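Local coordinates for Exo-beta-1,4-mannosidase (Rhizomucor miehei, PDB 4LYP), which probably hydrolyses terminal beta-1,4-linked mannose residues as a family 5 beta-mannosidase, and also carries out transglycosylation, at residues W63-N67 and M112-M116; F128-Y133 and R215-V219; F205-I209 and E249-I254. All coordinates share one frame; numbering follows the deposited sequence.

The three contacts lie in one TIM barrel. Along the chain, interaction 1 closes before interactions 2 and 3 begin, and the segments of interactions 2 and 3 alternate. Interaction 1 sits after strands 53-61 and 95-99; its Trp63 side chain is about 11 Å from a bound guanidine. Interaction 2 joins helix 125-140 to the loop that leads to strand 230-234. Interaction 3 pairs helix 197-213 with helix 244-257. The centres of interactions 1 and 2 are about 13 Å apart; that of interaction 3 is about 21 and 20 Å from them. Met116 ties interaction 1 to both others: its CE packs on Phe128 and Leu131, and its SD on His208. Packing thus continues from the loops near the pocket to the helical shell.

Interaction 1: W63-N67 and M112-M116; sequences WQGMN and MRPSM
Asn67, in the first turn of helix 65-69, faces Pro114 in an irregular segment, their CA atoms 8.0 Å apart; the peptide bond before Pro114 is cis. The contact is buried and mostly made by sulfur and carbon. Met112 comes to the indole of Trp63 from the rim: its CG lies near the ring plane, 3.8 Å from Trp63 CZ3. Met112 SD is 5.2 Å from the centroid of the six-membered ring of Trp63, at 72° to the normal. This is an oblique Met-aromatic contact. Met112 then bends at its last torsion (chi3 68°), which carries its CE back toward the start of helix 65-69. Two thioethers meet further along. Met66 and Met116 cross at about a right angle, with Met66 SD 3.7 Å from Met116 SD. The Met116 chain is extended and reaches Phe128 and Leu131 of helix 125-140. Trp63 is held by a bond from NE1 to Gly411 O; its ring meets that of Trp390 with the planes nearly parallel, and that of Trp155 edge-to-face. Its side chain is about 11 Å from a bound guanidine. The contact thus joins the short helix and the loop that follow barrel strands 53-61 and 95-99, near the pocket of a TIM-barrel glycosidase.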
loop_
_atom_site.group_PDB
_atom_site.type_symbol
_atom_site.label_atom_id
_atom_site.label_comp_id
_atom_site.label_asym_id
_atom_site.label_seq_id
_atom_site.Cartn_x
_atom_site.Cartn_y
_atom_site.Cartn_z
ATOM N N TRP A 63 -1.437 -2.267 5.737
ATOM C CA TRP A 63 -0.367 -1.404 6.228
ATOM C C TRP A 63 -0.289 -1.389 7.746
ATOM O O TRP A 63 0.755 -1.021 8.310
ATOM C CB TRP A 63 -0.545 0.013 5.685
ATOM C CG TRP A 63 -1.878 0.587 6.105
ATOM C CD1 TRP A 63 -3.112 0.467 5.448
ATOM C CD2 TRP A 63 -2.176 1.209 7.368
ATOM N NE1 TRP A 63 -4.115 0.942 6.244
ATOM C CE2 TRP A 63 -3.595 1.402 7.418
ATOM C CE3 TRP A 63 -1.370 1.621 8.444
ATOM C CZ2 TRP A 63 -4.211 1.949 8.529
ATOM C CZ3 TRP A 63 -1.986 2.229 9.528
ATOM C CH2 TRP A 63 -3.383 2.345 9.600
ATOM N N GLN A 64 -1.363 -1.792 8.457
ATOM C CA GLN A 64 -1.375 -1.839 9.914
ATOM C C GLN A 64 -0.822 -3.106 10.460
ATOM O O GLN A 64 -0.762 -3.305 11.665
ATOM C CB GLN A 64 -2.817 -1.586 10.436
ATOM C CG GLN A 64 -3.820 -2.737 10.202
ATOM C CD GLN A 64 -4.504 -2.781 8.861
ATOM O OE1 GLN A 64 -3.936 -2.405 7.802
ATOM N NE2 GLN A 64 -5.741 -3.245 8.857
ATOM N N GLY A 65 -0.332 -4.022 9.564
ATOM C CA GLY A 65 0.097 -5.348 10.012
ATOM C C GLY A 65 1.232 -5.272 11.006
ATOM O O GLY A 65 1.270 -6.019 12.000
ATOM N N MET A 66 2.288 -4.448 10.740
ATOM C CA MET A 66 3.432 -4.394 11.636
ATOM C C MET A 66 2.981 -3.995 13.034
ATOM O O MET A 66 3.372 -4.605 14.048
ATOM C CB MET A 66 4.450 -3.433 11.054
ATOM C CG MET A 66 5.511 -2.952 12.069
ATOM S SD MET A 66 6.817 -1.950 11.313
ATOM C CE MET A 66 5.870 -0.502 10.857
ATOM N N ASN A 67 2.124 -2.958 13.151
ATOM C CA ASN A 67 1.676 -2.513 14.462
ATOM C C ASN A 67 0.773 -3.497 15.158
ATOM O O ASN A 67 0.846 -3.648 16.380
ATOM C CB ASN A 67 0.988 -1.161 14.396
ATOM C CG ASN A 67 1.982 -0.006 14.404
ATOM O OD1 ASN A 67 2.415 0.402 15.537
ATOM N ND2 ASN A 67 2.366 0.462 13.300
ATOM N N MET A 112 0.713 6.784 12.774
ATOM C CA MET A 112 0.845 5.530 13.481
ATOM C C MET A 112 1.661 5.702 14.730
ATOM O O MET A 112 2.734 6.312 14.716
ATOM C CB MET A 112 1.600 4.570 12.569
ATOM C CG MET A 112 0.784 4.205 11.288
ATOM S SD MET A 112 1.798 3.727 9.837
ATOM C CE MET A 112 2.513 2.157 10.321
ATOM N N ARG A 113 1.188 5.127 15.824
ATOM C CA ARG A 113 1.865 5.211 17.104
ATOM C C ARG A 113 1.750 3.842 17.799
ATOM O O ARG A 113 0.663 3.252 17.805
ATOM C CB ARG A 113 1.208 6.299 18.012
ATOM C CG ARG A 113 2.020 6.611 19.266
ATOM C CD ARG A 113 1.312 7.541 20.217
ATOM N NE ARG A 113 1.104 8.859 19.657
ATOM C CZ ARG A 113 -0.012 9.557 19.482
ATOM N NH1 ARG A 113 -1.172 9.009 19.787
ATOM N NH2 ARG A 113 0.053 10.840 19.029
ATOM N N PRO A 114 2.799 3.355 18.453
ATOM C CA PRO A 114 4.137 3.949 18.441
ATOM C C PRO A 114 4.817 3.739 17.056
ATOM O O PRO A 114 4.520 2.737 16.355
ATOM C CB PRO A 114 4.881 3.169 19.569
ATOM C CG PRO A 114 4.186 1.808 19.578
ATOM C CD PRO A 114 2.760 2.056 19.169
ATOM N N SER A 115 5.703 4.660 16.711
ATOM C CA SER A 115 6.445 4.583 15.477
ATOM C C SER A 115 7.524 3.464 15.528
ATOM O O SER A 115 8.070 3.124 16.588
ATOM C CB SER A 115 7.102 5.916 15.188
ATOM O OG SER A 115 8.005 6.331 16.219
ATOM N N MET A 116 7.831 2.966 14.337
ATOM C CA MET A 116 8.942 2.014 14.207
ATOM C C MET A 116 10.321 2.667 14.492
ATOM O O MET A 116 11.203 2.059 15.058
ATOM C CB MET A 116 8.884 1.458 12.780
ATOM C CG MET A 116 9.842 0.366 12.434
ATOM S SD MET A 116 9.838 0.112 10.667
ATOM C CE MET A 116 10.598 -1.521 10.592
#

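Interaction 2: F128-Y133 and R215-V219; sequences FVGLDY and RRNTV
Asp132 OD2 accepts three hydrogen bonds from the facing loop. Thr218 OG1 donates to Asp132 OD2 at 2.7 Å, from the anti side of that oxygen. Thr218 N comes from well above the carboxylate plane, 2.9 Å from Asp132 OD2. Arg215 NH2 is the third donor, also 2.9 Å from Asp132 OD2. The other oxygen, Asp132 OD1, uses its syn lone pair for Arg215 NE at 3.1 Å. Arg215 therefore grips the carboxylate side-on, with the two planes turned by 36°. Tyr224 OH also bonds to OD1, and Glu125 pairs with Arg215 NH1, so the guanidinium has two acidic partners. This ties helix 125-140, on the outside of the TIM barrel, to the loop that runs from helix 197-213 into strand 230-234. One face of the guanidinium lies flat on Phe128, centres 4.0 Å apart and planes at 2°, a stacked cation-pi pair. A bend at chi2 (66°) turns the arginine chain so that its CD also rests over the phenyl face. Asn217 ND2 donates to Asp132 O at 3.1 Å. Asn217 OD1 accepts from Val219 N in an Asx turn. Val219 CG2 sits over the centre of the Tyr133 ring, 3.4 Å from its centroid.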
loop_
_atom_site.group_PDB
_atom_site.type_symbol
_atom_site.label_atom_id
_atom_site.label_comp_id
_atom_site.label_asym_id
_atom_site.label_seq_id
_atom_site.Cartn_x
_atom_site.Cartn_y
_atom_site.Cartn_z
ATOM N N PHE A 128 9.317 -3.303 15.503
ATOM C CA PHE A 128 10.038 -4.075 14.519
ATOM C C PHE A 128 9.717 -5.544 14.583
ATOM O O PHE A 128 9.553 -6.220 13.557
ATOM C CB PHE A 128 11.542 -3.786 14.655
ATOM C CG PHE A 128 12.305 -3.678 13.352
ATOM C CD1 PHE A 128 12.015 -4.456 12.216
ATOM C CD2 PHE A 128 13.344 -2.683 13.261
ATOM C CE1 PHE A 128 12.751 -4.273 11.035
ATOM C CE2 PHE A 128 14.128 -2.590 12.113
ATOM C CZ PHE A 128 13.813 -3.320 10.989
ATOM N N VAL A 129 9.619 -6.069 15.814
ATOM C CA VAL A 129 9.250 -7.488 15.957
ATOM C C VAL A 129 7.856 -7.732 15.372
ATOM O O VAL A 129 7.584 -8.836 14.882
ATOM C CB VAL A 129 9.422 -7.886 17.452
ATOM C CG1 VAL A 129 8.693 -9.216 17.735
ATOM C CG2 VAL A 129 10.867 -7.984 17.844
ATOM N N GLY A 130 6.958 -6.738 15.427
ATOM C CA GLY A 130 5.663 -6.926 14.786
ATOM C C GLY A 130 5.803 -7.191 13.300
ATOM O O GLY A 130 5.043 -7.966 12.722
ATOM N N LEU A 131 6.738 -6.487 12.646
ATOM C CA LEU A 131 6.977 -6.751 11.211
ATOM C C LEU A 131 7.540 -8.168 11.009
ATOM O O LEU A 131 7.133 -8.886 10.060
ATOM C CB LEU A 131 7.942 -5.665 10.647
ATOM C CG LEU A 131 8.211 -5.711 9.135
ATOM C CD1 LEU A 131 6.933 -5.647 8.302
ATOM C CD2 LEU A 131 9.113 -4.560 8.803
ATOM N N ASP A 132 8.393 -8.674 11.922
ATOM C CA ASP A 132 8.871 -10.032 11.817
ATOM C C ASP A 132 7.698 -11.005 11.896
ATOM O O ASP A 132 7.625 -11.950 11.133
ATOM C CB ASP A 132 9.807 -10.374 13.031
ATOM C CG ASP A 132 11.128 -9.657 13.031
ATOM O OD1 ASP A 132 11.563 -9.073 12.013
ATOM O OD2 ASP A 132 11.773 -9.700 14.111
ATOM N N TYR A 133 6.778 -10.811 12.845
ATOM C CA TYR A 133 5.632 -11.689 12.984
ATOM C C TYR A 133 4.685 -11.581 11.787
ATOM O O TYR A 133 4.145 -12.594 11.334
ATOM C CB TYR A 133 4.833 -11.411 14.272
ATOM C CG TYR A 133 5.369 -12.107 15.478
ATOM C CD1 TYR A 133 5.082 -13.415 15.696
ATOM C CD2 TYR A 133 6.248 -11.448 16.358
ATOM C CE1 TYR A 133 5.600 -14.084 16.829
ATOM C CE2 TYR A 133 6.772 -12.092 17.471
ATOM C CZ TYR A 133 6.467 -13.405 17.691
ATOM O OH TYR A 133 6.946 -14.067 18.785
ATOM N N ARG A 215 17.413 -6.799 8.156
ATOM C CA ARG A 215 16.799 -7.274 9.412
ATOM C C ARG A 215 16.833 -8.809 9.432
ATOM O O ARG A 215 16.431 -9.447 8.457
ATOM C CB ARG A 215 15.319 -6.776 9.398
ATOM C CG ARG A 215 14.459 -7.358 10.578
ATOM C CD ARG A 215 14.935 -6.850 11.950
ATOM N NE ARG A 215 13.980 -7.328 12.949
ATOM C CZ ARG A 215 13.965 -6.866 14.204
ATOM N NH1 ARG A 215 14.844 -5.916 14.605
ATOM N NH2 ARG A 215 13.039 -7.297 15.040
ATOM N N ARG A 216 17.252 -9.361 10.570
ATOM C CA ARG A 216 17.044 -10.770 10.812
ATOM C C ARG A 216 15.690 -10.946 11.437
ATOM O O ARG A 216 15.390 -10.411 12.540
ATOM C CB ARG A 216 18.178 -11.319 11.720
ATOM C CG ARG A 216 17.997 -12.808 11.978
ATOM C CD ARG A 216 19.139 -13.266 12.876
ATOM N NE ARG A 216 18.845 -14.655 13.306
ATOM C CZ ARG A 216 18.009 -15.064 14.302
ATOM N NH1 ARG A 216 17.365 -14.199 15.133
ATOM N NH2 ARG A 216 17.816 -16.380 14.442
ATOM N N ASN A 217 14.842 -11.722 10.804
ATOM C CA ASN A 217 13.509 -12.024 11.357
ATOM C C ASN A 217 13.699 -12.769 12.651
ATOM O O ASN A 217 14.258 -13.893 12.645
ATOM C CB ASN A 217 12.736 -12.843 10.314
ATOM C CG ASN A 217 11.287 -13.004 10.693
ATOM O OD1 ASN A 217 11.005 -13.484 11.803
ATOM N ND2 ASN A 217 10.367 -12.599 9.815
ATOM N N THR A 218 13.253 -12.226 13.778
ATOM C CA THR A 218 13.514 -12.860 15.059
ATOM C C THR A 218 12.684 -14.134 15.258
ATOM O O THR A 218 12.975 -14.923 16.168
ATOM C CB THR A 218 13.203 -11.869 16.220
ATOM O OG1 THR A 218 11.825 -11.461 16.156
ATOM C CG2 THR A 218 14.136 -10.675 16.234
ATOM N N VAL A 219 11.621 -14.289 14.461
ATOM C CA VAL A 219 10.703 -15.393 14.622
ATOM C C VAL A 219 11.211 -16.627 13.824
ATOM O O VAL A 219 11.241 -17.732 14.310
ATOM C CB VAL A 219 9.304 -14.952 14.192
ATOM C CG1 VAL A 219 8.309 -16.156 14.252
ATOM C CG2 VAL A 219 8.827 -13.794 15.070
#

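Interaction 3: F205-I209 and E249-I254; sequences FKDHI and EISTFI
The Phe253 ring carries Lys206 on one face and Ile209 at its edge. Lys206 CG stands over the ring centre, 3.8 Å from the Phe253 centroid and only 5° off the normal, a CH-pi contact. Ile209 CG2 lies in the ring plane, 3.8 Å from Phe253 CE2. The second ring, Phe205, has Ile209 CD1 of its own helix over one face. Ile250 CG2 approaches it obliquely, 4.0 Å from Phe205 CE2. These are two successive helices of the TIM barrel shell, 197-213 and 244-257, which precede strands 230-234 and 262-264. They run in much the same direction. The axes of the two short segments cross at -28° and come within 11.2 Å of each other. Lys206 is extended beyond CG, which lays its methylenes along the Phe253 face and takes NZ to the outer end of the contact. There Lys206 NZ makes a salt bridge with Glu249, with a weak hydrogen bond of 3.2 Å from Lys206 NZ to Glu249 OE2. A water lies between the same two groups and donates to Glu249 OE1. On the inner side Ile209, Ile250 and Ile254 pack together, and all three are buried. Ile254 also rests on Val263 of strand 262-264. Ile209 and Ile254 cross at about a right angle, with Ile209 CG2 4.0 Å from Ile254 CG1.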
loop_
_atom_site.group_PDB
_atom_site.type_symbol
_atom_site.label_atom_id
_atom_site.label_comp_id
_atom_site.label_asym_id
_atom_site.label_seq_id
_atom_site.Cartn_x
_atom_site.Cartn_y
_atom_site.Cartn_z
ATOM N N PHE A 205 17.065 8.179 4.944
ATOM C CA PHE A 205 16.134 7.221 4.344
ATOM C C PHE A 205 16.887 5.985 3.923
ATOM O O PHE A 205 16.405 4.858 4.203
ATOM C CB PHE A 205 15.476 7.937 3.181
ATOM C CG PHE A 205 14.482 7.125 2.350
ATOM C CD1 PHE A 205 13.518 6.294 2.946
ATOM C CD2 PHE A 205 14.463 7.272 0.967
ATOM C CE1 PHE A 205 12.569 5.639 2.198
ATOM C CE2 PHE A 205 13.534 6.609 0.189
ATOM C CZ PHE A 205 12.563 5.813 0.800
ATOM N N LYS A 206 18.061 6.117 3.276
ATOM C CA LYS A 206 18.891 4.971 2.932
ATOM C C LYS A 206 19.291 4.181 4.182
ATOM O O LYS A 206 19.387 2.944 4.093
ATOM C CB LYS A 206 20.102 5.426 2.110
ATOM C CG LYS A 206 19.726 5.859 0.689
ATOM C CD LYS A 206 20.971 6.442 -0.019
ATOM C CE LYS A 206 20.657 6.862 -1.419
ATOM N NZ LYS A 206 21.887 7.454 -2.017
ATOM N N ASP A 207 19.588 4.863 5.266
ATOM C CA ASP A 207 19.902 4.155 6.474
ATOM C C ASP A 207 18.739 3.270 6.912
ATOM O O ASP A 207 18.938 2.124 7.376
ATOM C CB ASP A 207 20.233 5.126 7.635
ATOM C CG ASP A 207 21.520 5.883 7.440
ATOM O OD1 ASP A 207 22.379 5.481 6.635
ATOM O OD2 ASP A 207 21.718 6.895 8.162
ATOM N N HIS A 208 17.503 3.779 6.810
ATOM C CA HIS A 208 16.348 2.939 7.129
ATOM C C HIS A 208 16.205 1.766 6.177
ATOM O O HIS A 208 15.938 0.631 6.596
ATOM C CB HIS A 208 15.068 3.794 7.156
ATOM C CG HIS A 208 13.864 2.978 7.412
ATOM N ND1 HIS A 208 13.694 2.314 8.604
ATOM C CD2 HIS A 208 12.797 2.602 6.564
ATOM C CE1 HIS A 208 12.552 1.614 8.514
ATOM N NE2 HIS A 208 11.993 1.792 7.282
ATOM N N ILE A 209 16.371 2.028 4.837
ATOM C CA ILE A 209 16.263 0.962 3.882
ATOM C C ILE A 209 17.257 -0.132 4.162
ATOM O O ILE A 209 16.901 -1.342 4.179
ATOM C CB ILE A 209 16.440 1.499 2.432
ATOM C CG1 ILE A 209 15.325 2.489 2.098
ATOM C CG2 ILE A 209 16.535 0.376 1.451
ATOM C CD1 ILE A 209 15.563 3.228 0.784
ATOM N N GLU A 249 18.157 6.811 -8.681
ATOM C CA GLU A 249 19.131 6.594 -7.629
ATOM C C GLU A 249 18.596 5.676 -6.533
ATOM O O GLU A 249 19.322 4.809 -6.052
ATOM C CB GLU A 249 19.508 7.984 -7.081
ATOM C CG GLU A 249 20.867 8.035 -6.432
ATOM C CD GLU A 249 20.580 8.304 -5.042
ATOM O OE1 GLU A 249 20.869 9.399 -4.451
ATOM O OE2 GLU A 249 19.947 7.394 -4.566
ATOM N N ILE A 250 17.367 5.923 -6.063
ATOM C CA ILE A 250 16.885 5.125 -4.944
ATOM C C ILE A 250 16.605 3.714 -5.388
ATOM O O ILE A 250 16.866 2.757 -4.656
ATOM C CB ILE A 250 15.683 5.771 -4.215
ATOM C CG1 ILE A 250 15.856 7.195 -3.727
ATOM C CG2 ILE A 250 15.322 4.899 -2.975
ATOM C CD1 ILE A 250 17.008 7.318 -2.720
ATOM N N SER A 251 16.027 3.540 -6.606
ATOM C CA SER A 251 15.750 2.159 -7.044
ATOM C C SER A 251 17.052 1.341 -7.148
ATOM O O SER A 251 17.078 0.183 -6.824
ATOM C CB SER A 251 14.987 2.156 -8.354
ATOM O OG SER A 251 15.768 2.719 -9.444
ATOM N N THR A 252 18.130 1.990 -7.615
ATOM C CA THR A 252 19.401 1.284 -7.791
ATOM C C THR A 252 19.978 0.948 -6.416
ATOM O O THR A 252 20.499 -0.147 -6.207
ATOM C CB THR A 252 20.369 2.190 -8.592
ATOM O OG1 THR A 252 19.840 2.295 -9.877
ATOM C CG2 THR A 252 21.816 1.584 -8.677
ATOM N N PHE A 253 19.846 1.862 -5.442
ATOM C CA PHE A 253 20.299 1.603 -4.078
ATOM C C PHE A 253 19.565 0.383 -3.515
ATOM O O PHE A 253 20.152 -0.520 -2.935
ATOM C CB PHE A 253 20.045 2.827 -3.175
ATOM C CG PHE A 253 20.428 2.631 -1.761
ATOM C CD1 PHE A 253 21.735 2.863 -1.346
ATOM C CD2 PHE A 253 19.505 2.158 -0.825
ATOM C CE1 PHE A 253 22.086 2.657 0.010
ATOM C CE2 PHE A 253 19.876 1.933 0.462
ATOM C CZ PHE A 253 21.151 2.189 0.891
ATOM N N ILE A 254 18.221 0.361 -3.680
ATOM C CA ILE A 254 17.413 -0.719 -3.137
ATOM C C ILE A 254 17.788 -2.063 -3.812
ATOM O O ILE A 254 17.950 -3.054 -3.115
ATOM C CB ILE A 254 15.893 -0.430 -3.331
ATOM C CG1 ILE A 254 15.510 0.723 -2.443
ATOM C CG2 ILE A 254 15.029 -1.638 -3.064
ATOM C CD1 ILE A 254 14.118 1.247 -2.722
HETATM O O HOH W 1 21.271 9.823 -1.911
#